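Local coordinates for protein Rv1364c/MT1410 (PDB 3KE6) that probably acts in sigma-factor regulation, joining a PP2C-type phosphatase domain of the RsbU kind to an RsbW-like serine kinase, anti-sigma factor domain, at residues H141-L145 against Y155-T159; D63-V69 against C123-F129. All coordinates share one frame; numbering follows the deposited sequence.

Contact 1 of 2, residues H141-L145 against Y155-T159; sequences HPPPL and YVEPT
Tyr155, Pro143 and Val156 bury the most surface where 141-145 meets 155-159, and a single hydrogen bond, from Val156 to Pro144, joins the two segments. Val156 N donates to Pro144 O at 3.0 Å with an N-H...O angle of 160°, a fairly straight bond. Tyr155 CA brings its hydrogen to the same oxygen, Pro144 O, a second and softer contact at 3.5 Å. Leu145 and Tyr155 then form an antiparallel, non-hydrogen-bonded pair with both side chains on one side of the sheet. The first torsion of Tyr155, -70°, sets CG opposite the carbonyl carbon and beside the backbone N, which lays the ring against Leu145, with its edge turned to the carbonyls of the prolines. Leu145 CG lies over one ring face, while Pro143 O and Pro144 O come to the ring edge, Pro143 O 3.6 Å from Tyr155 CD2. The far end of this ring is held elsewhere, by a hydrogen bond from Tyr155 OH to Thr202 O, and Pro143 O is itself bonded to Tyr186 OH.

Val156 meets the prolines chiefly through CG2. Val156 CG2 lies 3.4 Å from Pro144 CD, the two side chains crossing at about a right angle. The CB of Pro143 points toward 155-159, lying 3.3 Å from Val156 O and 4.2 Å from Val156 CG2. Pro143 CG meets Pro158 CG at 4.3 Å, so Pro143 packs on Pro158. Because Pro142, Pro143 and Pro144 have no N-H, their backbone can enter pairing here only through carbonyls, consistent with a single hydrogen bond between the segments. The His-Pro-Pro-Pro run leading into the short hairpin 145-147/153-155 fits the glycine-histidine-proline signature of SpoIIE/RsbU phosphatases, a branch of the PP2C fold.

Contact 2 of 2, residues D63-V69 against C123-F129; sequences DRLVLVV and CVGSLDF
Strands 64-71 and 121-128 are antiparallel neighbours inside the five-stranded sheet of the PP2C-like domain, each also paired on its far side, with 54-60 and 133-139. Leu65, Leu67 and Val69 face Leu127, Gly125 and Cys123 as hydrogen-bonded pairs, and Arg64, Val66 and Val68 face Asp128, Ser126 and Val124 as non-hydrogen-bonded ones. Six backbone bonds result, two at each hydrogen-bonded pair. Leu127 N to Leu65 O measures 2.8 Å and Leu65 N to Leu127 O 3.1 Å. The segment axes lie at 164°, and the one-to-one register from Arg64/Asp128 to Val69/Cys123 runs without a bulge.

The alternation separates two faces. On one, Leu65, Leu67, Val69, Leu127 and Cys123 point their side chains; strand 249-256 packs on several of them through Leu252 and Met254, and strand 36-43 meets Leu65 and Leu127. This face therefore looks into the sandwich core. On the other, Val66 CG1 meets Val124 CG1 at 4.0 Å, the two side chains crossing obliquely, and Val66 CG2 lies 3.5 Å from Ser126 OG.

Phe129 closes the end of the pairing. A first torsion of -62° puts CG beside its backbone N and swings the ring back across 63-65. Arg64 CA sits over one face of the Phe129 ring, nearer its rim than its centre, and Leu65 CB is 3.7 Å from Phe129 CZ. The bent chain of Arg64 brings the edge of its guanidinium to Ser126 OG, with Arg64 NE 3.5 Å away, a proximity rather than a hydrogen bond. Asp128 is instead held by Ser131 N, bonded to OD2. Cohesion across this pair of strands thus comes from backbone hydrogen bonds and hydrocarbon packing, with no salt bridge between the segments.

Contact 2 closes before contact 1 opens, so the two lie in series along the chain; their centres are 14 Å apart, yet they touch through His141. Its ring packs on both strands of contact 2, with His141 NE2 3.6 Å from Val69 CG1 and His141 CD2 close to Cys123 CB, while Pro144 CG lies 3.7 Å from Cys123 SG. Both contacts come near the manganese site at one end: the side chain of Val69 is about 9 Å from a manganese ion and that of Pro143 about 13 Å. Strand 64-71 continues from contact 2 to Asp71, which, with Val72, Asp188 and Asp247, supplies the manganese sites of this domain.

Contact 1 of 2, residues H141-L145 against Y155-T159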
ATOM      1  N   HIS A 141     -17.817   9.222   8.628  1.00 53.54           N
ATOM      2  CA  HIS A 141     -17.006   8.052   8.937  1.00 53.26           C
ATOM      3  C   HIS A 141     -16.226   8.295  10.219  1.00 53.05           C
ATOM      4  O   HIS A 141     -15.744   9.405  10.453  1.00 52.95           O
ATOM      5  CB  HIS A 141     -16.054   7.765   7.792  1.00 53.06           C
ATOM      6  CG  HIS A 141     -15.498   6.379   7.814  1.00 54.01           C
ATOM      7  ND1 HIS A 141     -16.145   5.313   7.225  1.00 54.98           N
ATOM      8  CD2 HIS A 141     -14.364   5.879   8.364  1.00 52.75           C
ATOM      9  CE1 HIS A 141     -15.427   4.217   7.404  1.00 56.88           C
ATOM     10  NE2 HIS A 141     -14.346   4.532   8.097  1.00 54.93           N
ATOM     11  N   PRO A 142     -16.112   7.266  11.063  1.00 52.84           N
ATOM     12  CA  PRO A 142     -15.383   7.454  12.301  1.00 52.92           C
ATOM     13  C   PRO A 142     -13.926   7.827  12.015  1.00 52.81           C
ATOM     14  O   PRO A 142     -13.327   7.285  11.114  1.00 52.14           O
ATOM     15  CB  PRO A 142     -15.502   6.090  12.985  1.00 52.97           C
ATOM     16  CG  PRO A 142     -15.781   5.151  11.907  1.00 52.98           C
ATOM     17  CD  PRO A 142     -16.629   5.897  10.949  1.00 52.95           C
ATOM     18  N   PRO A 143     -13.376   8.781  12.776  1.00 53.05           N
ATOM     19  CA  PRO A 143     -12.111   9.410  12.394  1.00 52.73           C
ATOM     20  C   PRO A 143     -10.926   8.503  12.658  1.00 52.47           C
ATOM     21  O   PRO A 143     -10.990   7.692  13.570  1.00 52.40           O
ATOM     22  CB  PRO A 143     -12.052  10.643  13.313  1.00 52.77           C
ATOM     23  CG  PRO A 143     -12.780  10.210  14.526  1.00 52.55           C
ATOM     24  CD  PRO A 143     -13.893   9.314  14.050  1.00 52.24           C
ATOM     25  N   PRO A 144      -9.851   8.636  11.861  1.00 52.70           N
ATOM     26  CA  PRO A 144      -8.590   7.917  12.017  1.00 52.57           C
ATOM     27  C   PRO A 144      -7.935   8.036  13.377  1.00 52.72           C
ATOM     28  O   PRO A 144      -8.039   9.071  14.027  1.00 52.11           O
ATOM     29  CB  PRO A 144      -7.693   8.590  10.988  1.00 52.64           C
ATOM     30  CG  PRO A 144      -8.624   9.035   9.933  1.00 52.43           C
ATOM     31  CD  PRO A 144      -9.832   9.487  10.656  1.00 52.87           C
ATOM     32  N   LEU A 145      -7.260   6.964  13.789  1.00 53.32           N
ATOM     33  CA  LEU A 145      -6.394   6.975  14.968  1.00 52.84           C
ATOM     34  C   LEU A 145      -5.025   7.387  14.479  1.00 52.75           C
ATOM     35  O   LEU A 145      -4.593   6.939  13.416  1.00 53.29           O
ATOM     36  CB  LEU A 145      -6.315   5.575  15.593  1.00 52.82           C
ATOM     37  CG  LEU A 145      -5.858   5.456  17.064  1.00 54.27           C
ATOM     38  CD1 LEU A 145      -5.930   4.003  17.570  1.00 52.97           C
ATOM     39  CD2 LEU A 145      -4.454   6.013  17.255  1.00 56.75           C
ATOM     40  N   TYR A 155      -7.209  10.130  18.538  1.00 52.85           N
ATOM     41  CA  TYR A 155      -7.997  10.259  17.340  1.00 52.55           C
ATOM     42  C   TYR A 155      -7.777  11.629  16.744  1.00 52.38           C
ATOM     43  O   TYR A 155      -7.680  12.616  17.460  1.00 52.66           O
ATOM     44  CB  TYR A 155      -9.479  10.021  17.662  1.00 52.69           C
ATOM     45  CG  TYR A 155      -9.728   8.574  17.994  1.00 52.95           C
ATOM     46  CD1 TYR A 155      -9.844   8.144  19.312  1.00 50.49           C
ATOM     47  CD2 TYR A 155      -9.784   7.615  16.974  1.00 52.89           C
ATOM     48  CE1 TYR A 155     -10.040   6.802  19.607  1.00 52.27           C
ATOM     49  CE2 TYR A 155      -9.981   6.282  17.255  1.00 52.22           C
ATOM     50  CZ  TYR A 155     -10.104   5.874  18.566  1.00 54.28           C
ATOM     51  OH  TYR A 155     -10.295   4.536  18.818  1.00 54.98           O
ATOM     52  N   VAL A 156      -7.668  11.680  15.424  1.00 52.41           N
ATOM     53  CA  VAL A 156      -7.689  12.945  14.704  1.00 52.34           C
ATOM     54  C   VAL A 156      -9.110  13.460  14.774  1.00 52.38           C
ATOM     55  O   VAL A 156     -10.029  12.684  15.010  1.00 52.68           O
ATOM     56  CB  VAL A 156      -7.254  12.785  13.227  1.00 52.24           C
ATOM     57  CG1 VAL A 156      -5.787  12.388  13.136  1.00 50.43           C
ATOM     58  CG2 VAL A 156      -8.115  11.776  12.519  1.00 53.17           C
ATOM     59  N   GLU A 157      -9.287  14.763  14.581  1.00 52.50           N
ATOM     60  CA  GLU A 157     -10.616  15.388  14.661  1.00 52.41           C
ATOM     61  C   GLU A 157     -11.473  15.069  13.426  1.00 52.25           C
ATOM     62  O   GLU A 157     -10.959  15.068  12.309  1.00 51.77           O
ATOM     63  CB  GLU A 157     -10.477  16.909  14.776  1.00 52.50           C
ATOM     64  CG  GLU A 157      -9.628  17.406  15.955  1.00 53.48           C
ATOM     65  CD  GLU A 157     -10.400  17.497  17.258  1.00 52.67           C
ATOM     66  OE1 GLU A 157     -11.030  16.493  17.655  1.00 52.58           O
ATOM     67  OE2 GLU A 157     -10.363  18.576  17.888  1.00 52.43           O
ATOM     68  N   PRO A 158     -12.788  14.821  13.618  1.00 52.52           N
ATOM     69  CA  PRO A 158     -13.686  14.684  12.463  1.00 52.66           C
ATOM     70  C   PRO A 158     -13.727  15.965  11.623  1.00 52.77           C
ATOM     71  O   PRO A 158     -13.701  17.066  12.168  1.00 52.05           O
ATOM     72  CB  PRO A 158     -15.060  14.415  13.088  1.00 52.51           C
ATOM     73  CG  PRO A 158     -14.799  14.043  14.502  1.00 53.14           C
ATOM     74  CD  PRO A 158     -13.508  14.681  14.898  1.00 52.83           C
ATOM     75  N   THR A 159     -13.775  15.807  10.299  1.00 53.33           N
ATOM     76  CA  THR A 159     -13.605  16.935   9.381  1.00 53.28           C
ATOM     77  C   THR A 159     -14.891  17.724   9.238  1.00 53.21           C
ATOM     78  O   THR A 159     -14.864  18.882   8.832  1.00 53.38           O
ATOM     79  CB  THR A 159     -13.044  16.478   7.981  1.00 53.45           C
ATOM     80  OG1 THR A 159     -12.575  17.618   7.256  1.00 55.01           O
ATOM     81  CG2 THR A 159     -14.087  15.770   7.150  1.00 52.80           C
TER

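Contact 2 of 2, residues D63-V69 against C123-F129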
ATOM      1  N   ASP A  63       3.961  11.609  -6.239  1.00 53.55           N
ATOM      2  CA  ASP A  63       4.251  12.631  -5.230  1.00 53.76           C
ATOM      3  C   ASP A  63       3.390  12.455  -3.979  1.00 53.66           C
ATOM      4  O   ASP A  63       3.587  13.179  -2.996  1.00 54.38           O
ATOM      5  CB  ASP A  63       4.065  14.045  -5.808  1.00 54.16           C
ATOM      6  CG  ASP A  63       2.634  14.313  -6.284  1.00 59.03           C
ATOM      7  OD1 ASP A  63       1.880  13.333  -6.488  1.00 69.24           O
ATOM      8  OD2 ASP A  63       2.266  15.501  -6.467  1.00 64.08           O
ATOM      9  N   ARG A  64       2.453  11.505  -3.997  1.00 52.83           N
ATOM     10  CA  ARG A  64       1.593  11.284  -2.837  1.00 52.65           C
ATOM     11  C   ARG A  64       1.026   9.868  -2.765  1.00 52.02           C
ATOM     12  O   ARG A  64       1.025   9.133  -3.762  1.00 51.72           O
ATOM     13  CB  ARG A  64       0.436  12.309  -2.833  1.00 52.56           C
ATOM     14  CG  ARG A  64      -0.543  12.155  -4.001  1.00 52.78           C
ATOM     15  CD  ARG A  64      -1.211  13.456  -4.390  1.00 53.92           C
ATOM     16  NE  ARG A  64      -2.635  13.269  -4.696  1.00 60.29           N
ATOM     17  CZ  ARG A  64      -3.150  13.018  -5.904  1.00 62.63           C
ATOM     18  NH1 ARG A  64      -4.482  12.864  -6.032  1.00 62.11           N
ATOM     19  NH2 ARG A  64      -2.363  12.920  -6.980  1.00 60.33           N
ATOM     20  N   LEU A  65       0.558   9.522  -1.563  1.00 51.17           N
ATOM     21  CA  LEU A  65      -0.127   8.265  -1.256  1.00 50.68           C
ATOM     22  C   LEU A  65      -1.577   8.563  -0.812  1.00 50.01           C
ATOM     23  O   LEU A  65      -1.799   9.324   0.140  1.00 49.14           O
ATOM     24  CB  LEU A  65       0.607   7.507  -0.134  1.00 49.72           C
ATOM     25  CG  LEU A  65       0.016   6.124   0.211  1.00 51.21           C
ATOM     26  CD1 LEU A  65      -0.055   5.207  -1.019  1.00 47.13           C
ATOM     27  CD2 LEU A  65       0.793   5.451   1.302  1.00 50.45           C
ATOM     28  N   VAL A  66      -2.547   7.949  -1.482  1.00 49.83           N
ATOM     29  CA  VAL A  66      -3.962   8.142  -1.144  1.00 50.31           C
ATOM     30  C   VAL A  66      -4.577   6.868  -0.532  1.00 50.43           C
ATOM     31  O   VAL A  66      -4.520   5.778  -1.121  1.00 50.98           O
ATOM     32  CB  VAL A  66      -4.795   8.618  -2.360  1.00 50.50           C
ATOM     33  CG1 VAL A  66      -6.237   8.791  -1.951  1.00 52.24           C
ATOM     34  CG2 VAL A  66      -4.251   9.941  -2.938  1.00 47.25           C
ATOM     35  N   LEU A  67      -5.127   7.020   0.670  1.00 50.08           N
ATOM     36  CA  LEU A  67      -5.691   5.915   1.438  1.00 49.99           C
ATOM     37  C   LEU A  67      -7.209   6.019   1.471  1.00 50.17           C
ATOM     38  O   LEU A  67      -7.762   7.115   1.555  1.00 49.18           O
ATOM     39  CB  LEU A  67      -5.158   5.947   2.870  1.00 49.33           C
ATOM     40  CG  LEU A  67      -3.659   5.713   3.000  1.00 49.14           C
ATOM     41  CD1 LEU A  67      -3.248   5.715   4.457  1.00 42.75           C
ATOM     42  CD2 LEU A  67      -3.226   4.398   2.272  1.00 44.37           C
ATOM     43  N   VAL A  68      -7.883   4.875   1.423  1.00 50.74           N
ATOM     44  CA  VAL A  68      -9.343   4.862   1.390  1.00 51.34           C
ATOM     45  C   VAL A  68      -9.859   3.747   2.245  1.00 51.76           C
ATOM     46  O   VAL A  68      -9.410   2.621   2.121  1.00 51.17           O
ATOM     47  CB  VAL A  68      -9.895   4.623  -0.063  1.00 52.07           C
ATOM     48  CG1 VAL A  68     -11.435   4.442  -0.057  1.00 49.60           C
ATOM     49  CG2 VAL A  68      -9.468   5.759  -1.003  1.00 52.00           C
ATOM     50  N   VAL A  69     -10.821   4.065   3.096  1.00 52.80           N
ATOM     51  CA  VAL A  69     -11.643   3.053   3.748  1.00 54.15           C
ATOM     52  C   VAL A  69     -13.103   3.483   3.590  1.00 54.70           C
ATOM     53  O   VAL A  69     -13.416   4.658   3.713  1.00 54.71           O
ATOM     54  CB  VAL A  69     -11.245   2.870   5.238  1.00 54.21           C
ATOM     55  CG1 VAL A  69     -12.389   2.350   6.030  1.00 54.03           C
ATOM     56  CG2 VAL A  69     -10.053   1.918   5.360  1.00 52.57           C
ATOM     57  N   CYS A 123     -13.722   7.344   4.483  1.00 54.56           N
ATOM     58  CA  CYS A 123     -12.647   8.138   5.001  1.00 53.98           C
ATOM     59  C   CYS A 123     -11.465   8.069   4.010  1.00 53.38           C
ATOM     60  O   CYS A 123     -10.915   7.003   3.760  1.00 52.63           O
ATOM     61  CB  CYS A 123     -12.297   7.614   6.380  1.00 54.05           C
ATOM     62  SG  CYS A 123     -10.983   8.462   7.154  1.00 56.23           S
ATOM     63  N   VAL A 124     -11.127   9.215   3.427  1.00 52.95           N
ATOM     64  CA  VAL A 124     -10.076   9.319   2.433  1.00 52.71           C
ATOM     65  C   VAL A 124      -8.978  10.256   2.913  1.00 52.61           C
ATOM     66  O   VAL A 124      -9.264  11.320   3.441  1.00 52.09           O
ATOM     67  CB  VAL A 124     -10.619   9.894   1.125  1.00 52.64           C
ATOM     68  CG1 VAL A 124      -9.511   9.931   0.058  1.00 51.58           C
ATOM     69  CG2 VAL A 124     -11.828   9.090   0.651  1.00 52.05           C
ATOM     70  N   GLY A 125      -7.722   9.866   2.700  1.00 52.84           N
ATOM     71  CA  GLY A 125      -6.581  10.708   3.043  1.00 53.10           C
ATOM     72  C   GLY A 125      -5.462  10.693   2.010  1.00 53.52           C
ATOM     73  O   GLY A 125      -5.257   9.706   1.293  1.00 53.43           O
ATOM     74  N   SER A 126      -4.730  11.804   1.939  1.00 53.91           N
ATOM     75  CA  SER A 126      -3.641  11.951   0.993  1.00 53.72           C
ATOM     76  C   SER A 126      -2.380  12.411   1.709  1.00 54.03           C
ATOM     77  O   SER A 126      -2.363  13.470   2.320  1.00 54.14           O
ATOM     78  CB  SER A 126      -4.013  12.946  -0.095  1.00 53.81           C
ATOM     79  OG  SER A 126      -3.190  12.758  -1.234  1.00 53.30           O
ATOM     80  N   LEU A 127      -1.327  11.605   1.612  1.00 54.24           N
ATOM     81  CA  LEU A 127      -0.050  11.916   2.220  1.00 53.81           C
ATOM     82  C   LEU A 127       0.853  12.577   1.204  1.00 53.64           C
ATOM     83  O   LEU A 127       1.079  12.013   0.146  1.00 53.72           O
ATOM     84  CB  LEU A 127       0.615  10.623   2.690  1.00 54.27           C
ATOM     85  CG  LEU A 127       2.015  10.725   3.318  1.00 54.92           C
ATOM     86  CD1 LEU A 127       2.032  11.619   4.607  1.00 50.13           C
ATOM     87  CD2 LEU A 127       2.549   9.335   3.601  1.00 52.95           C
ATOM     88  N   ASP A 128       1.376  13.757   1.526  1.00 53.58           N
ATOM     89  CA  ASP A 128       2.461  14.356   0.743  1.00 53.41           C
ATOM     90  C   ASP A 128       3.813  13.816   1.245  1.00 53.05           C
ATOM     91  O   ASP A 128       4.203  14.071   2.385  1.00 52.60           O
ATOM     92  CB  ASP A 128       2.436  15.886   0.847  1.00 53.21           C
ATOM     93  CG  ASP A 128       3.554  16.546   0.045  1.00 54.04           C
ATOM     94  OD1 ASP A 128       3.368  16.771  -1.167  1.00 57.25           O
ATOM     95  OD2 ASP A 128       4.620  16.851   0.623  1.00 59.23           O
ATOM     96  N   PHE A 129       4.523  13.088   0.384  1.00 52.96           N
ATOM     97  CA  PHE A 129       5.804  12.483   0.761  1.00 53.30           C
ATOM     98  C   PHE A 129       6.861  13.494   1.197  1.00 53.32           C
ATOM     99  O   PHE A 129       7.632  13.201   2.096  1.00 53.17           O
ATOM    100  CB  PHE A 129       6.394  11.613  -0.371  1.00 52.79           C
ATOM    101  CG  PHE A 129       5.546  10.441  -0.753  1.00 51.89           C
ATOM    102  CD1 PHE A 129       5.331  10.135  -2.085  1.00 53.73           C
ATOM    103  CD2 PHE A 129       4.951   9.636   0.214  1.00 52.11           C
ATOM    104  CE1 PHE A 129       4.543   9.037  -2.441  1.00 51.39           C
ATOM    105  CE2 PHE A 129       4.155   8.557  -0.146  1.00 49.76           C
ATOM    106  CZ  PHE A 129       3.965   8.258  -1.469  1.00 47.66           C
TER